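Long-range contacts in vinylacetyl-CoA Delta-isomerase (Nitrosopumilus maritimus SCM1, PDB 6VJR), which probably acts as an oxygen-tolerant 4-hydroxybutyryl-CoA dehydratase and vinylacetyl-CoA delta-isomerase, and carries FAD and a [4Fe-4S] cluster: residues Ile73-Asn84 against Ser344-Tyr355; Ala106-Thr114 against His126-Val136. All coordinates share one frame; numbering follows the deposited sequence. Where two conformers were deposited one is given.

Contact 1 (Ile73-Asn84 against Ser344-Tyr355); sequences IAESAEDLVLQN and SHQGQKMKSGVY
Tyr355 lies against the backbone of residues 75 to 77, just where helix 77-94 begins. Its CB sits 3.8 Å from Ser76 O and also meets Leu80 CD1. With CG anti to the carbonyl carbon (chi1 -85°), the ring is laid over the Ser76 backbone. CG touches Ser76 CA and C. CD1 nears Ser76 N, and Tyr355 CE1 is 3.3 Å from Glu75 O. Across the ring CD2 and CE2 both approach Ala77 N. CZ still reaches Ser76 CA, which stands over the ring centre in a CH-pi contact, 3.6 Å from the centroid. The opposite face carries Lys349 N. The backbone of Tyr355 is tied down as well: Tyr355 N donates to Ala74 O at 3.1 Å and 163°. A water donates to both Glu75 O and Gly353 O. With an alanine here the ring that Ser76 CA rests on would be gone, which is likely to open a gap between the helix start and Lys349 N.

Ser76 is the N-cap, and its OG accepts from Asp79 N. The contact thus joins the N-terminal end of helix 77-94 to the C-terminal end of helix 320-345 and the short hairpin 348-356, linking parts of the N- and C-terminal family regions.

Further along, Ser344 OG donates to Asn84 OD1 at 2.7 Å, from above the amide carbonyl plane. Ser344 OG is also hydrogen-bonded to Arg291 NH1. Gly347 packs close to Leu80, where a CB would clash with CD1. Val81 CG2 stands over the centre of the His345 ring, 3.5 Å from the centroid. That ring also stacks on His345 of the second subunit, and its NE2 bonds Gln346 there. Beyond Ala74, Ile73 CG2 meets Val354 CG2 at 3.5 Å.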
# COMPACT_ATOMS: atom_id res chain seq x y z
N ILE A 73 -26.71 -9.70 26.92
CA ILE A 73 -25.75 -10.79 26.85
C ILE A 73 -26.19 -11.66 25.66
O ILE A 73 -27.29 -12.22 25.62
CB ILE A 73 -25.68 -11.59 28.15
CG1 ILE A 73 -25.34 -10.75 29.41
CG2 ILE A 73 -24.74 -12.76 27.97
CD1 ILE A 73 -24.01 -10.06 29.42
N ALA A 74 -25.34 -11.67 24.63
CA ALA A 74 -25.71 -12.22 23.33
C ALA A 74 -26.03 -13.70 23.43
O ALA A 74 -25.26 -14.47 23.97
CB ALA A 74 -24.57 -11.99 22.36
N GLU A 75 -27.19 -14.08 22.88
CA GLU A 75 -27.75 -15.41 23.04
C GLU A 75 -27.65 -16.23 21.75
O GLU A 75 -28.07 -17.38 21.75
CB GLU A 75 -29.23 -15.37 23.47
CG GLU A 75 -29.48 -14.53 24.71
CD GLU A 75 -30.89 -14.49 25.29
OE1 GLU A 75 -31.78 -15.19 24.75
OE2 GLU A 75 -31.09 -13.74 26.30
N SER A 76 -27.03 -15.65 20.71
CA SER A 76 -27.02 -16.24 19.38
C SER A 76 -26.00 -15.49 18.53
O SER A 76 -25.63 -14.40 18.92
CB SER A 76 -28.35 -16.20 18.69
OG SER A 76 -28.76 -14.86 18.44
N ALA A 77 -25.63 -16.05 17.37
CA ALA A 77 -24.78 -15.33 16.42
C ALA A 77 -25.56 -14.12 15.87
O ALA A 77 -25.00 -13.04 15.72
CB ALA A 77 -24.27 -16.22 15.32
N GLU A 78 -26.88 -14.27 15.72
CA GLU A 78 -27.71 -13.17 15.25
C GLU A 78 -27.60 -11.97 16.20
O GLU A 78 -27.52 -10.81 15.74
CB GLU A 78 -29.18 -13.58 15.17
CG GLU A 78 -30.10 -12.50 14.61
CD GLU A 78 -31.55 -12.98 14.54
OE1 GLU A 78 -32.34 -12.30 13.85
OE2 GLU A 78 -31.90 -14.03 15.15
N ASP A 79 -27.55 -12.23 17.52
CA ASP A 79 -27.38 -11.18 18.51
C ASP A 79 -26.06 -10.43 18.32
O ASP A 79 -26.02 -9.21 18.51
CB ASP A 79 -27.55 -11.69 19.93
CG ASP A 79 -28.99 -11.94 20.39
OD1 ASP A 79 -29.91 -11.61 19.60
OD2 ASP A 79 -29.19 -12.53 21.51
N LEU A 80 -24.97 -11.14 18.00
CA LEU A 80 -23.69 -10.51 17.71
C LEU A 80 -23.76 -9.63 16.47
O LEU A 80 -23.24 -8.51 16.44
CB LEU A 80 -22.65 -11.59 17.58
CG LEU A 80 -22.35 -12.43 18.81
CD1 LEU A 80 -21.40 -13.57 18.46
CD2 LEU A 80 -21.84 -11.58 19.95
N VAL A 81 -24.37 -10.16 15.43
CA VAL A 81 -24.58 -9.40 14.22
C VAL A 81 -25.39 -8.13 14.47
O VAL A 81 -25.06 -7.06 13.96
CB VAL A 81 -25.20 -10.24 13.11
CG1 VAL A 81 -25.54 -9.38 11.91
CG2 VAL A 81 -24.29 -11.37 12.73
N LEU A 82 -26.44 -8.21 15.26
CA LEU A 82 -27.25 -7.04 15.59
C LEU A 82 -26.48 -5.97 16.36
O LEU A 82 -26.73 -4.77 16.19
CB LEU A 82 -28.47 -7.52 16.33
CG LEU A 82 -29.55 -8.10 15.42
CD1 LEU A 82 -30.55 -8.86 16.26
CD2 LEU A 82 -30.33 -7.03 14.65
N GLN A 83 -25.50 -6.39 17.18
CA GLN A 83 -24.62 -5.41 17.84
C GLN A 83 -23.92 -4.59 16.75
O GLN A 83 -23.89 -3.35 16.83
CB GLN A 83 -23.49 -6.04 18.67
CG GLN A 83 -23.95 -6.82 19.90
CD GLN A 83 -22.82 -7.54 20.59
OE1 GLN A 83 -21.80 -7.85 19.98
NE2 GLN A 83 -22.98 -7.79 21.87
N ASN A 84 -23.39 -5.27 15.72
CA ASN A 84 -22.68 -4.59 14.62
C ASN A 84 -23.59 -3.69 13.80
O ASN A 84 -23.23 -2.57 13.47
CB ASN A 84 -21.98 -5.60 13.72
CG ASN A 84 -20.78 -6.32 14.28
OD1 ASN A 84 -20.43 -7.39 13.77
ND2 ASN A 84 -20.09 -5.75 15.26
N SER A 344 -18.91 -11.91 13.66
CA SER A 344 -20.14 -12.07 14.43
C SER A 344 -20.97 -13.23 13.90
O SER A 344 -21.47 -14.05 14.69
CB SER A 344 -20.88 -10.79 14.40
OG SER A 344 -20.25 -9.72 15.08
N HIS A 345 -21.13 -13.32 12.58
CA HIS A 345 -21.88 -14.41 11.95
C HIS A 345 -21.32 -15.78 12.29
O HIS A 345 -22.09 -16.72 12.37
CB HIS A 345 -21.94 -14.26 10.42
CG HIS A 345 -23.07 -13.42 9.91
ND1 HIS A 345 -24.38 -13.82 10.02
CD2 HIS A 345 -23.08 -12.24 9.29
CE1 HIS A 345 -25.16 -12.91 9.42
NE2 HIS A 345 -24.38 -11.95 8.96
N GLN A 346 -19.98 -15.86 12.49
CA GLN A 346 -19.26 -17.10 12.77
C GLN A 346 -19.16 -17.37 14.28
O GLN A 346 -18.40 -18.26 14.69
CB GLN A 346 -17.89 -17.02 12.07
CG GLN A 346 -18.04 -17.15 10.57
CD GLN A 346 -18.55 -18.50 10.10
OE1 GLN A 346 -19.59 -18.63 9.44
NE2 GLN A 346 -17.77 -19.54 10.40
N GLY A 347 -19.95 -16.68 15.10
CA GLY A 347 -19.91 -16.83 16.55
C GLY A 347 -20.37 -18.21 17.05
O GLY A 347 -21.09 -18.93 16.37
N GLN A 348 -19.88 -18.59 18.24
CA GLN A 348 -20.08 -19.92 18.80
C GLN A 348 -20.53 -19.79 20.27
O GLN A 348 -20.13 -18.85 20.98
CB GLN A 348 -18.77 -20.73 18.76
CG GLN A 348 -18.09 -20.83 17.39
CD GLN A 348 -18.87 -21.62 16.36
OE1 GLN A 348 -19.51 -22.66 16.62
NE2 GLN A 348 -18.84 -21.10 15.14
N LYS A 349 -21.34 -20.74 20.73
CA LYS A 349 -21.78 -20.80 22.12
C LYS A 349 -20.66 -21.18 23.10
O LYS A 349 -19.98 -22.19 22.93
CB LYS A 349 -22.98 -21.73 22.23
CG LYS A 349 -23.77 -21.68 23.55
CD LYS A 349 -24.84 -22.74 23.69
CE LYS A 349 -26.04 -22.62 22.85
NZ LYS A 349 -27.12 -23.41 23.48
N MET A 350 -20.53 -20.38 24.16
CA MET A 350 -19.66 -20.68 25.28
C MET A 350 -20.36 -21.52 26.34
O MET A 350 -21.58 -21.63 26.36
CB MET A 350 -19.13 -19.38 25.89
CG MET A 350 -18.49 -18.52 24.84
SD MET A 350 -17.05 -19.25 24.02
CE MET A 350 -15.94 -19.09 25.40
N LYS A 351 -19.57 -22.06 27.28
CA LYS A 351 -20.17 -22.90 28.33
C LYS A 351 -21.29 -22.19 29.09
O LYS A 351 -22.24 -22.86 29.51
CB LYS A 351 -19.08 -23.38 29.28
CG LYS A 351 -18.07 -24.36 28.69
CD LYS A 351 -17.04 -24.74 29.75
CE LYS A 351 -15.94 -25.58 29.25
NZ LYS A 351 -15.03 -25.84 30.36
N SER A 352 -21.15 -20.88 29.36
CA SER A 352 -22.15 -20.13 30.13
C SER A 352 -23.46 -19.86 29.37
O SER A 352 -24.43 -19.41 29.98
CB SER A 352 -21.56 -18.81 30.56
OG SER A 352 -21.34 -17.95 29.46
N GLY A 353 -23.44 -20.03 28.04
CA GLY A 353 -24.59 -19.77 27.19
C GLY A 353 -24.42 -18.56 26.27
O GLY A 353 -25.14 -18.45 25.28
N VAL A 354 -23.52 -17.64 26.64
CA VAL A 354 -23.25 -16.49 25.80
C VAL A 354 -22.55 -16.95 24.51
O VAL A 354 -21.79 -17.90 24.52
CB VAL A 354 -22.42 -15.40 26.52
CG1 VAL A 354 -21.01 -15.87 26.86
CG2 VAL A 354 -22.35 -14.09 25.76
N TYR A 355 -22.81 -16.25 23.41
CA TYR A 355 -22.10 -16.44 22.14
C TYR A 355 -20.88 -15.51 22.09
O TYR A 355 -20.95 -14.34 22.49
CB TYR A 355 -23.02 -16.21 20.94
CG TYR A 355 -23.81 -17.46 20.58
CD1 TYR A 355 -24.70 -18.03 21.47
CD2 TYR A 355 -23.61 -18.10 19.36
CE1 TYR A 355 -25.35 -19.22 21.17
CE2 TYR A 355 -24.25 -19.27 19.04
CZ TYR A 355 -25.13 -19.83 19.96
OH TYR A 355 -25.79 -20.99 19.68
O HOH W 1 -27.58 -18.95 24.11

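Contact 2 (Ala106-Thr114 against His126-Val136); sequences AMNSLHSTT and HKRFLEFVKMV
Thr114 OG1 sits between the two helices and is held from both. Thr114 OG1 accepts from His126 ND1 at 2.9 Å, in the plane of the imidazole ring. Its own proton goes to Leu110 O, 2.7 Å from Thr114 OG1, one turn back. The first torsion (chi1 54°) puts OG1 between the backbone N and the carbonyl carbon, which lets it reach back to Leu110 O. Thr114 N reaches the same oxygen from the opposite face of the carbonyl plane.

The edge of His126 also points at the face of His111. This is a T-shaped pair, with planes at 84° and His126 CE1 over the middle of the other ring. Leu130 CD2 touches His111 at CD2 and NE2, while His111 ND1 pairs with Ser352 OG.

The two segments form a nearly antiparallel helix pair, crossing at -152° with axes 9.3 Å apart. The pair belongs to a helical hairpin, since helix 125-139 follows helix 101-121 after a short turn. Phe129 is a knob in a hole made by Met107, Leu110, His111 and Thr114. Phe129 CZ lies 3.3 Å from Met107 O. Leu110 CB stands over one face, offset toward the rim, and Val133 CG2 covers the other. Phe270 meets this ring edge-to-face.

At the far end Met107 SD lies at the edge of the Phe132 ring, 4.1 Å from CE2, a Met-aromatic contact. Met107 SD also meets Val136 CG2 tip to tip at 4.2 Å. Ile197 and Ile143 of the neighbouring sheet pack on Met107 here.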
# COMPACT_ATOMS: atom_id res chain seq x y z
N ALA A 106 -17.35 -5.84 27.69
CA ALA A 106 -16.91 -6.25 29.02
C ALA A 106 -17.91 -7.23 29.64
O ALA A 106 -17.50 -8.28 30.14
CB ALA A 106 -16.73 -5.04 29.92
N MET A 107 -19.21 -6.92 29.56
CA MET A 107 -20.23 -7.75 30.20
C MET A 107 -20.31 -9.12 29.53
O MET A 107 -20.45 -10.15 30.18
CB MET A 107 -21.59 -7.05 30.26
CG MET A 107 -21.49 -5.91 31.26
SD MET A 107 -23.01 -5.42 32.03
CE MET A 107 -23.65 -4.73 30.51
N ASN A 108 -20.27 -9.10 28.19
CA ASN A 108 -20.34 -10.34 27.43
C ASN A 108 -19.14 -11.24 27.79
O ASN A 108 -19.29 -12.43 27.98
CB ASN A 108 -20.53 -10.04 25.95
CG ASN A 108 -22.01 -9.84 25.63
OD1 ASN A 108 -22.71 -10.78 25.26
ND2 ASN A 108 -22.50 -8.63 25.79
N SER A 109 -17.94 -10.66 27.85
CA SER A 109 -16.74 -11.42 28.18
C SER A 109 -16.76 -11.93 29.62
O SER A 109 -16.33 -13.06 29.92
CB SER A 109 -15.50 -10.60 27.83
OG SER A 109 -15.35 -9.41 28.61
N LEU A 110 -17.25 -11.11 30.55
CA LEU A 110 -17.36 -11.54 31.94
C LEU A 110 -18.36 -12.66 32.13
O LEU A 110 -18.16 -13.49 33.00
CB LEU A 110 -17.70 -10.37 32.83
CG LEU A 110 -16.55 -9.44 33.14
CD1 LEU A 110 -17.07 -8.13 33.69
CD2 LEU A 110 -15.55 -10.09 34.10
N HIS A 111 -19.41 -12.69 31.30
CA HIS A 111 -20.43 -13.71 31.49
C HIS A 111 -19.81 -15.11 31.36
O HIS A 111 -19.98 -15.96 32.23
CB HIS A 111 -21.56 -13.49 30.49
CG HIS A 111 -22.73 -14.36 30.70
ND1 HIS A 111 -22.75 -15.67 30.27
CD2 HIS A 111 -23.93 -14.13 31.29
CE1 HIS A 111 -23.95 -16.19 30.57
NE2 HIS A 111 -24.69 -15.29 31.19
N SER A 112 -19.02 -15.32 30.30
CA SER A 112 -18.38 -16.62 30.09
C SER A 112 -17.20 -16.84 31.04
O SER A 112 -17.00 -17.95 31.51
CB SER A 112 -17.96 -16.82 28.65
OG SER A 112 -16.93 -15.93 28.26
N THR A 113 -16.41 -15.81 31.31
CA THR A 113 -15.20 -15.97 32.10
C THR A 113 -15.56 -16.32 33.55
O THR A 113 -14.98 -17.22 34.14
CB THR A 113 -14.33 -14.73 32.02
OG1 THR A 113 -14.01 -14.45 30.66
CG2 THR A 113 -13.05 -14.96 32.80
N THR A 114 -16.51 -15.60 34.16
CA THR A 114 -16.90 -15.86 35.55
C THR A 114 -17.39 -17.30 35.72
O THR A 114 -17.12 -17.94 36.74
CB THR A 114 -17.96 -14.87 36.04
OG1 THR A 114 -19.06 -14.87 35.15
CG2 THR A 114 -17.38 -13.49 36.28
N HIS A 126 -20.01 -15.93 39.00
CA HIS A 126 -21.02 -15.91 37.95
C HIS A 126 -22.37 -15.50 38.54
O HIS A 126 -23.08 -14.70 37.91
CB HIS A 126 -21.06 -17.26 37.22
CG HIS A 126 -21.86 -17.24 35.99
ND1 HIS A 126 -21.47 -16.49 34.90
CD2 HIS A 126 -23.01 -17.84 35.65
CE1 HIS A 126 -22.38 -16.62 33.92
NE2 HIS A 126 -23.33 -17.45 34.37
N LYS A 127 -22.76 -16.05 39.70
CA LYS A 127 -24.00 -15.68 40.38
C LYS A 127 -24.02 -14.20 40.73
O LYS A 127 -25.00 -13.49 40.42
CB LYS A 127 -24.23 -16.54 41.65
CG LYS A 127 -24.48 -18.01 41.39
CD LYS A 127 -24.66 -18.90 42.62
CE LYS A 127 -24.18 -20.33 42.43
NZ LYS A 127 -22.71 -20.44 42.36
N ARG A 128 -22.90 -13.71 41.29
CA ARG A 128 -22.74 -12.30 41.56
C ARG A 128 -22.92 -11.49 40.28
O ARG A 128 -23.65 -10.48 40.25
CB ARG A 128 -21.37 -12.04 42.17
CG ARG A 128 -21.19 -12.59 43.57
CD ARG A 128 -19.74 -12.34 43.91
NE ARG A 128 -19.41 -12.86 45.23
CZ ARG A 128 -18.20 -12.87 45.77
NH1 ARG A 128 -17.96 -13.42 46.96
NH2 ARG A 128 -17.23 -12.32 45.13
N PHE A 129 -22.21 -11.91 39.21
CA PHE A 129 -22.28 -11.19 37.96
C PHE A 129 -23.70 -11.14 37.39
O PHE A 129 -24.15 -10.09 36.94
CB PHE A 129 -21.23 -11.74 37.00
CG PHE A 129 -21.26 -10.97 35.70
CD1 PHE A 129 -20.85 -9.65 35.64
CD2 PHE A 129 -21.76 -11.55 34.55
CE1 PHE A 129 -20.94 -8.95 34.45
CE2 PHE A 129 -21.78 -10.86 33.35
CZ PHE A 129 -21.40 -9.56 33.31
N LEU A 130 -24.43 -12.25 37.41
CA LEU A 130 -25.79 -12.24 36.90
C LEU A 130 -26.70 -11.29 37.69
O LEU A 130 -27.58 -10.63 37.10
CB LEU A 130 -26.38 -13.65 36.88
CG LEU A 130 -25.75 -14.61 35.87
CD1 LEU A 130 -26.37 -15.98 36.00
CD2 LEU A 130 -25.92 -14.06 34.43
N GLU A 131 -26.52 -11.22 39.02
CA GLU A 131 -27.31 -10.27 39.79
C GLU A 131 -26.98 -8.84 39.37
O GLU A 131 -27.86 -7.99 39.33
CB GLU A 131 -27.14 -10.46 41.30
CG GLU A 131 -27.65 -11.80 41.79
CD GLU A 131 -29.16 -11.90 41.83
OE1 GLU A 131 -29.56 -13.05 42.03
OE2 GLU A 131 -29.92 -10.91 41.71
N PHE A 132 -25.71 -8.60 39.02
CA PHE A 132 -25.33 -7.28 38.53
C PHE A 132 -26.01 -6.98 37.19
O PHE A 132 -26.54 -5.89 36.98
CB PHE A 132 -23.80 -7.19 38.47
CG PHE A 132 -23.34 -5.87 37.88
CD1 PHE A 132 -23.28 -4.74 38.68
CD2 PHE A 132 -22.96 -5.74 36.55
CE1 PHE A 132 -22.83 -3.53 38.19
CE2 PHE A 132 -22.55 -4.50 36.04
CZ PHE A 132 -22.50 -3.41 36.86
N VAL A 133 -25.99 -7.95 36.28
CA VAL A 133 -26.63 -7.79 34.99
C VAL A 133 -28.11 -7.49 35.18
O VAL A 133 -28.65 -6.61 34.52
CB VAL A 133 -26.41 -9.01 34.08
CG1 VAL A 133 -27.27 -8.89 32.82
CG2 VAL A 133 -24.91 -9.11 33.74
N LYS A 134 -28.77 -8.24 36.06
CA LYS A 134 -30.19 -8.00 36.30
C LYS A 134 -30.42 -6.55 36.73
O LYS A 134 -31.31 -5.88 36.21
CB LYS A 134 -30.68 -8.98 37.35
CG LYS A 134 -32.05 -8.62 37.88
CD LYS A 134 -32.61 -9.66 38.82
CE LYS A 134 -33.96 -9.30 39.33
NZ LYS A 134 -34.44 -10.41 40.15
N MET A 135 -29.63 -6.07 37.70
CA MET A 135 -29.75 -4.69 38.16
C MET A 135 -29.61 -3.72 36.98
O MET A 135 -30.49 -2.90 36.75
CB MET A 135 -28.70 -4.39 39.24
CG MET A 135 -28.72 -2.96 39.75
SD MET A 135 -27.44 -2.61 40.97
CE MET A 135 -25.94 -2.54 39.98
N VAL A 136 -28.51 -3.79 36.22
CA VAL A 136 -28.25 -2.76 35.23
C VAL A 136 -29.26 -2.83 34.08
O VAL A 136 -29.58 -1.81 33.49
CB VAL A 136 -26.78 -2.75 34.76
CG1 VAL A 136 -25.83 -2.55 35.92
CG2 VAL A 136 -26.37 -3.99 34.01

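How the contacts relate
The centres of contacts 1 and 2 are 15 Å apart, and residues of contact 1 pack on helix 101-121, which carries one half of contact 2. Ser352 OG and His111 ND1 join them, 2.8 Å apart and probably hydrogen-bonded. Ala74 N and Asn108 OD1 make a second such pair, also at 2.8 Å. Val354 CG2 packs on Asn108 OD1 as well. Helices 77-94 and 101-121 are consecutive in the chain, and all of contact 2 falls between the two segments of contact 1. The Asn84 side chain of contact 1 is about 8 Å from the iron-sulfur cluster, and the Leu110 side chain of contact 2 about 12 Å from FAD.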